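Local coordinates for mitogen-activated protein kinase, putative (Map kinase-like protein) (Leishmania major, PDB 3PG1) that probably binds ATP and transfers its terminal phosphate to serine or threonine residues of protein substrates, as a MAP kinase of the parasite, at residues M116-L120 and A121-H125; I129-P133 and Q134-Y138. All blocks are in the same frame, centred on the assembly; numbering follows the deposited sequence.

Contact 1: residues M116-L120 and A121-H125; sequences MRTDL and AQVIH
Asp119 caps the start of helix 120-125. Its OD2 accepts from Gln122 N at 3.1 Å, nearly in line with the carboxylate C-O bond. CG of Asp119 lies between its own backbone N and carbonyl carbon (chi1 57°), which turns the carboxylate toward the first turn of the helix. The Gln122 side chain runs out extended and crosses that of Asp119 at about a right angle. Behind the cap, the backbone closes the turn. Ile124 N gives a nearly straight bond to Leu120 O at 2.8 Å, while Val123 N reaches Asp119 O weakly at 3.3 Å. Apolar groups fill in beside these bonds. CG2 of Thr118 meets CG2 of Val123 at 3.8 Å, and CG of Leu120 meets CD1 of Ile124 at 3.8 Å. One turn on, the imidazole of His125 folds back along the last turn of the helix. Its ND1 donates to Ala121 O at 2.8 Å, with the oxygen in the ring plane, and the same oxygen also accepts from His125 N. Farther out, Thr118 and Leu120 bond through their backbones to strand 165-167. Arg117 and Thr118 both face Leu167 there, a classic beta bulge on their own strand. Leu120 also packs on Val223, Phe139 and Ile143. The negative carboxylate sits at the positive end of the helix dipole, which would probably stabilise its charged form.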
# COMPACT_ATOMS: atom_id res chain seq x y z
N MET A 116 -10.37 -0.24 -10.35
CA MET A 116 -10.53 -1.65 -10.04
C MET A 116 -11.95 -1.99 -9.58
O MET A 116 -12.65 -1.12 -9.06
CB MET A 116 -9.46 -2.11 -9.05
CG MET A 116 -8.06 -1.93 -9.58
SD MET A 116 -7.80 -2.91 -11.07
CE MET A 116 -6.32 -2.22 -11.62
N ARG A 117 -12.38 -3.25 -9.80
CA ARG A 117 -13.72 -3.71 -9.43
C ARG A 117 -13.98 -3.55 -7.93
O ARG A 117 -14.99 -2.97 -7.54
CB ARG A 117 -13.91 -5.18 -9.86
CG ARG A 117 -15.34 -5.70 -9.65
CD ARG A 117 -15.50 -7.16 -10.03
NE ARG A 117 -14.56 -8.05 -9.35
CZ ARG A 117 -14.76 -8.61 -8.16
NH1 ARG A 117 -15.88 -8.36 -7.48
NH2 ARG A 117 -13.85 -9.41 -7.63
N THR A 118 -13.05 -4.02 -7.08
CA THR A 118 -13.22 -3.99 -5.63
C THR A 118 -11.86 -4.07 -4.95
O THR A 118 -10.82 -3.97 -5.59
CB THR A 118 -14.20 -5.14 -5.21
OG1 THR A 118 -14.58 -4.96 -3.86
CG2 THR A 118 -13.63 -6.56 -5.42
N ASP A 119 -11.88 -4.21 -3.63
CA ASP A 119 -10.68 -4.41 -2.84
C ASP A 119 -10.89 -5.64 -1.96
O ASP A 119 -12.01 -6.15 -1.88
CB ASP A 119 -10.28 -3.14 -2.05
CG ASP A 119 -11.35 -2.61 -1.12
OD1 ASP A 119 -11.80 -1.48 -1.33
OD2 ASP A 119 -11.68 -3.30 -0.14
N LEU A 120 -9.81 -6.13 -1.35
CA LEU A 120 -9.84 -7.32 -0.51
C LEU A 120 -10.62 -7.15 0.79
O LEU A 120 -11.25 -8.10 1.23
CB LEU A 120 -8.44 -7.80 -0.26
CG LEU A 120 -8.27 -9.21 0.32
CD1 LEU A 120 -8.79 -10.28 -0.64
CD2 LEU A 120 -6.80 -9.46 0.66
N ALA A 121 -10.63 -5.93 1.36
CA ALA A 121 -11.40 -5.64 2.59
C ALA A 121 -12.90 -5.89 2.34
O ALA A 121 -13.56 -6.52 3.17
CB ALA A 121 -11.18 -4.19 3.04
N GLN A 122 -13.42 -5.47 1.18
CA GLN A 122 -14.81 -5.67 0.79
C GLN A 122 -15.12 -7.15 0.58
O GLN A 122 -16.16 -7.63 1.03
CB GLN A 122 -15.16 -4.85 -0.46
CG GLN A 122 -15.31 -3.35 -0.19
CD GLN A 122 -15.63 -2.61 -1.46
OE1 GLN A 122 -14.74 -2.17 -2.20
NE2 GLN A 122 -16.91 -2.48 -1.77
N VAL A 123 -14.20 -7.88 -0.08
CA VAL A 123 -14.31 -9.32 -0.33
C VAL A 123 -14.36 -10.11 1.00
O VAL A 123 -15.31 -10.87 1.22
CB VAL A 123 -13.22 -9.81 -1.31
CG1 VAL A 123 -13.15 -11.33 -1.37
CG2 VAL A 123 -13.46 -9.22 -2.70
N ILE A 124 -13.39 -9.84 1.90
CA ILE A 124 -13.32 -10.49 3.22
C ILE A 124 -14.62 -10.29 4.02
O ILE A 124 -15.11 -11.23 4.64
CB ILE A 124 -12.07 -10.05 4.05
CG1 ILE A 124 -10.75 -10.62 3.43
CG2 ILE A 124 -12.19 -10.49 5.56
CD1 ILE A 124 -9.45 -9.86 3.92
N HIS A 125 -15.16 -9.07 4.01
CA HIS A 125 -16.33 -8.77 4.81
C HIS A 125 -17.68 -9.14 4.23
O HIS A 125 -18.68 -9.15 4.96
CB HIS A 125 -16.22 -7.36 5.40
CG HIS A 125 -15.08 -7.27 6.38
ND1 HIS A 125 -13.77 -7.01 5.95
CD2 HIS A 125 -15.07 -7.51 7.71
CE1 HIS A 125 -13.02 -7.06 7.05
NE2 HIS A 125 -13.76 -7.36 8.13

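Contact 2: residues I129-P133 and Q134-Y138; sequences IVISP and QHIQY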
# COMPACT_ATOMS: atom_id res chain seq x y z
N ILE A 129 -19.69 -14.14 -0.00
CA ILE A 129 -18.53 -14.57 -0.77
C ILE A 129 -17.77 -15.68 -0.03
O ILE A 129 -17.42 -15.53 1.14
CB ILE A 129 -17.60 -13.36 -1.15
CG1 ILE A 129 -18.34 -12.36 -2.09
CG2 ILE A 129 -16.26 -13.84 -1.76
CD1 ILE A 129 -17.53 -11.03 -2.47
N VAL A 130 -17.53 -16.78 -0.73
CA VAL A 130 -16.73 -17.90 -0.23
C VAL A 130 -15.27 -17.58 -0.59
O VAL A 130 -14.98 -17.28 -1.75
CB VAL A 130 -17.16 -19.26 -0.86
CG1 VAL A 130 -16.29 -20.42 -0.34
CG2 VAL A 130 -18.64 -19.56 -0.63
N ILE A 131 -14.37 -17.60 0.40
CA ILE A 131 -12.95 -17.43 0.16
C ILE A 131 -12.32 -18.78 0.47
O ILE A 131 -11.99 -19.08 1.62
CB ILE A 131 -12.22 -16.24 0.85
CG1 ILE A 131 -13.04 -14.94 0.77
CG2 ILE A 131 -10.84 -16.08 0.19
CD1 ILE A 131 -12.42 -13.71 1.53
N SER A 132 -12.17 -19.59 -0.55
CA SER A 132 -11.64 -20.95 -0.43
C SER A 132 -10.12 -20.97 -0.16
O SER A 132 -9.44 -19.98 -0.46
CB SER A 132 -11.99 -21.74 -1.69
OG SER A 132 -11.05 -21.48 -2.72
N PRO A 133 -9.55 -22.10 0.36
CA PRO A 133 -8.08 -22.17 0.52
C PRO A 133 -7.35 -21.97 -0.82
O PRO A 133 -6.27 -21.41 -0.82
CB PRO A 133 -7.82 -23.58 1.07
CG PRO A 133 -9.15 -24.13 1.48
CD PRO A 133 -10.21 -23.37 0.75
N GLN A 134 -7.95 -22.38 -1.96
CA GLN A 134 -7.32 -22.17 -3.28
C GLN A 134 -7.26 -20.66 -3.60
O GLN A 134 -6.26 -20.19 -4.13
CB GLN A 134 -8.05 -22.94 -4.41
CG GLN A 134 -7.88 -24.46 -4.33
CD GLN A 134 -8.69 -25.18 -3.25
OE1 GLN A 134 -9.62 -24.63 -2.61
NE2 GLN A 134 -8.36 -26.45 -3.01
N HIS A 135 -8.33 -19.91 -3.25
CA HIS A 135 -8.38 -18.47 -3.49
C HIS A 135 -7.33 -17.80 -2.62
O HIS A 135 -6.65 -16.88 -3.08
CB HIS A 135 -9.77 -17.87 -3.13
CG HIS A 135 -10.87 -18.21 -4.08
ND1 HIS A 135 -12.12 -18.60 -3.62
CD2 HIS A 135 -10.87 -18.21 -5.43
CE1 HIS A 135 -12.84 -18.82 -4.70
NE2 HIS A 135 -12.14 -18.60 -5.82
N ILE A 136 -7.21 -18.24 -1.35
CA ILE A 136 -6.23 -17.64 -0.40
C ILE A 136 -4.80 -17.81 -0.92
O ILE A 136 -4.00 -16.88 -0.80
CB ILE A 136 -6.39 -18.15 1.07
CG1 ILE A 136 -7.82 -17.83 1.59
CG2 ILE A 136 -5.29 -17.53 2.02
CD1 ILE A 136 -8.25 -18.53 2.90
N GLN A 137 -4.47 -19.01 -1.39
CA GLN A 137 -3.12 -19.29 -1.87
C GLN A 137 -2.80 -18.39 -3.07
O GLN A 137 -1.71 -17.80 -3.17
CB GLN A 137 -2.99 -20.79 -2.23
CG GLN A 137 -1.57 -21.17 -2.65
CD GLN A 137 -1.50 -22.36 -3.59
OE1 GLN A 137 -0.57 -23.16 -3.56
NE2 GLN A 137 -2.50 -22.52 -4.44
N TYR A 138 -3.77 -18.28 -3.98
CA TYR A 138 -3.60 -17.47 -5.19
C TYR A 138 -3.40 -15.98 -4.85
O TYR A 138 -2.45 -15.37 -5.33
CB TYR A 138 -4.80 -17.67 -6.14
CG TYR A 138 -4.59 -16.99 -7.47
CD1 TYR A 138 -3.78 -17.57 -8.45
CD2 TYR A 138 -5.20 -15.77 -7.75
CE1 TYR A 138 -3.62 -16.96 -9.69
CE2 TYR A 138 -5.05 -15.16 -9.00
CZ TYR A 138 -4.25 -15.76 -9.96
OH TYR A 138 -4.02 -15.13 -11.15
O HOH W 1 -11.66 -23.41 -4.85
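A capping box opens helix 133-152, with Ser132 as N-cap and His135 as its partner. His135 N donates to Ser132 OG at 3.2 Å. In return, Ser132 N donates to His135 ND1 at 3.2 Å, 17° out of the imidazole plane. With Ser132 N as donor, ND1 acts as the acceptor, probably without a proton. The bond also restrains the rotation of the ring. The hydroxyl of Ser132 lies between its backbone N and carbonyl carbon (chi1 83°), which turns OG forward to the N-H of His135. The ring of His135 reaches back along the incoming chain. CA of Ile131 lies at the ring edge, near its plane.

The reciprocal pair ends the loop that follows helix 120-125 and begins the long helix of the kinase C-lobe. Pro133 holds the first helical position, where no backbone N-H is needed. The regular helix bonds then start, with Ile136 N to Ser132 O at 3.0 Å and Gln137 N to Pro133 O at 3.1 Å.

A water on the outer side bonds to Ser132 OG at 2.9 Å and donates to Gln134 OE1 at 3.3 Å. The Gln134 chain bends beyond CB and lies beside the Pro133 ring, pointing the same way. On the inner side, CG2 of Ile131 meets CG1 of Ile136 at 3.8 Å, the two side chains crossing at about a right angle. Ile136 is buried and also packs on Met227 and Phe228 of helix 214-229.

The chain enters contact 1 after strand 108-114, passes through strand 118-119 and turns into helix 120-125. Contact 1 is complete before the loop leading to contact 2 begins. The two lie in series, neither nested nor crossed, with centres about 13 Å apart. Each is local to one helix start, and neither closes a long loop. The connecting loop folds back on the first helix: CD1 of Ile131 packs 3.8 Å from CG1 of Val123, and Ile129 also touches Val123. Arg230 joins both regions by bonding to Ile124 O and Ile129 O. Both contacts pack against helix 214-229, which ties the two helix starts together.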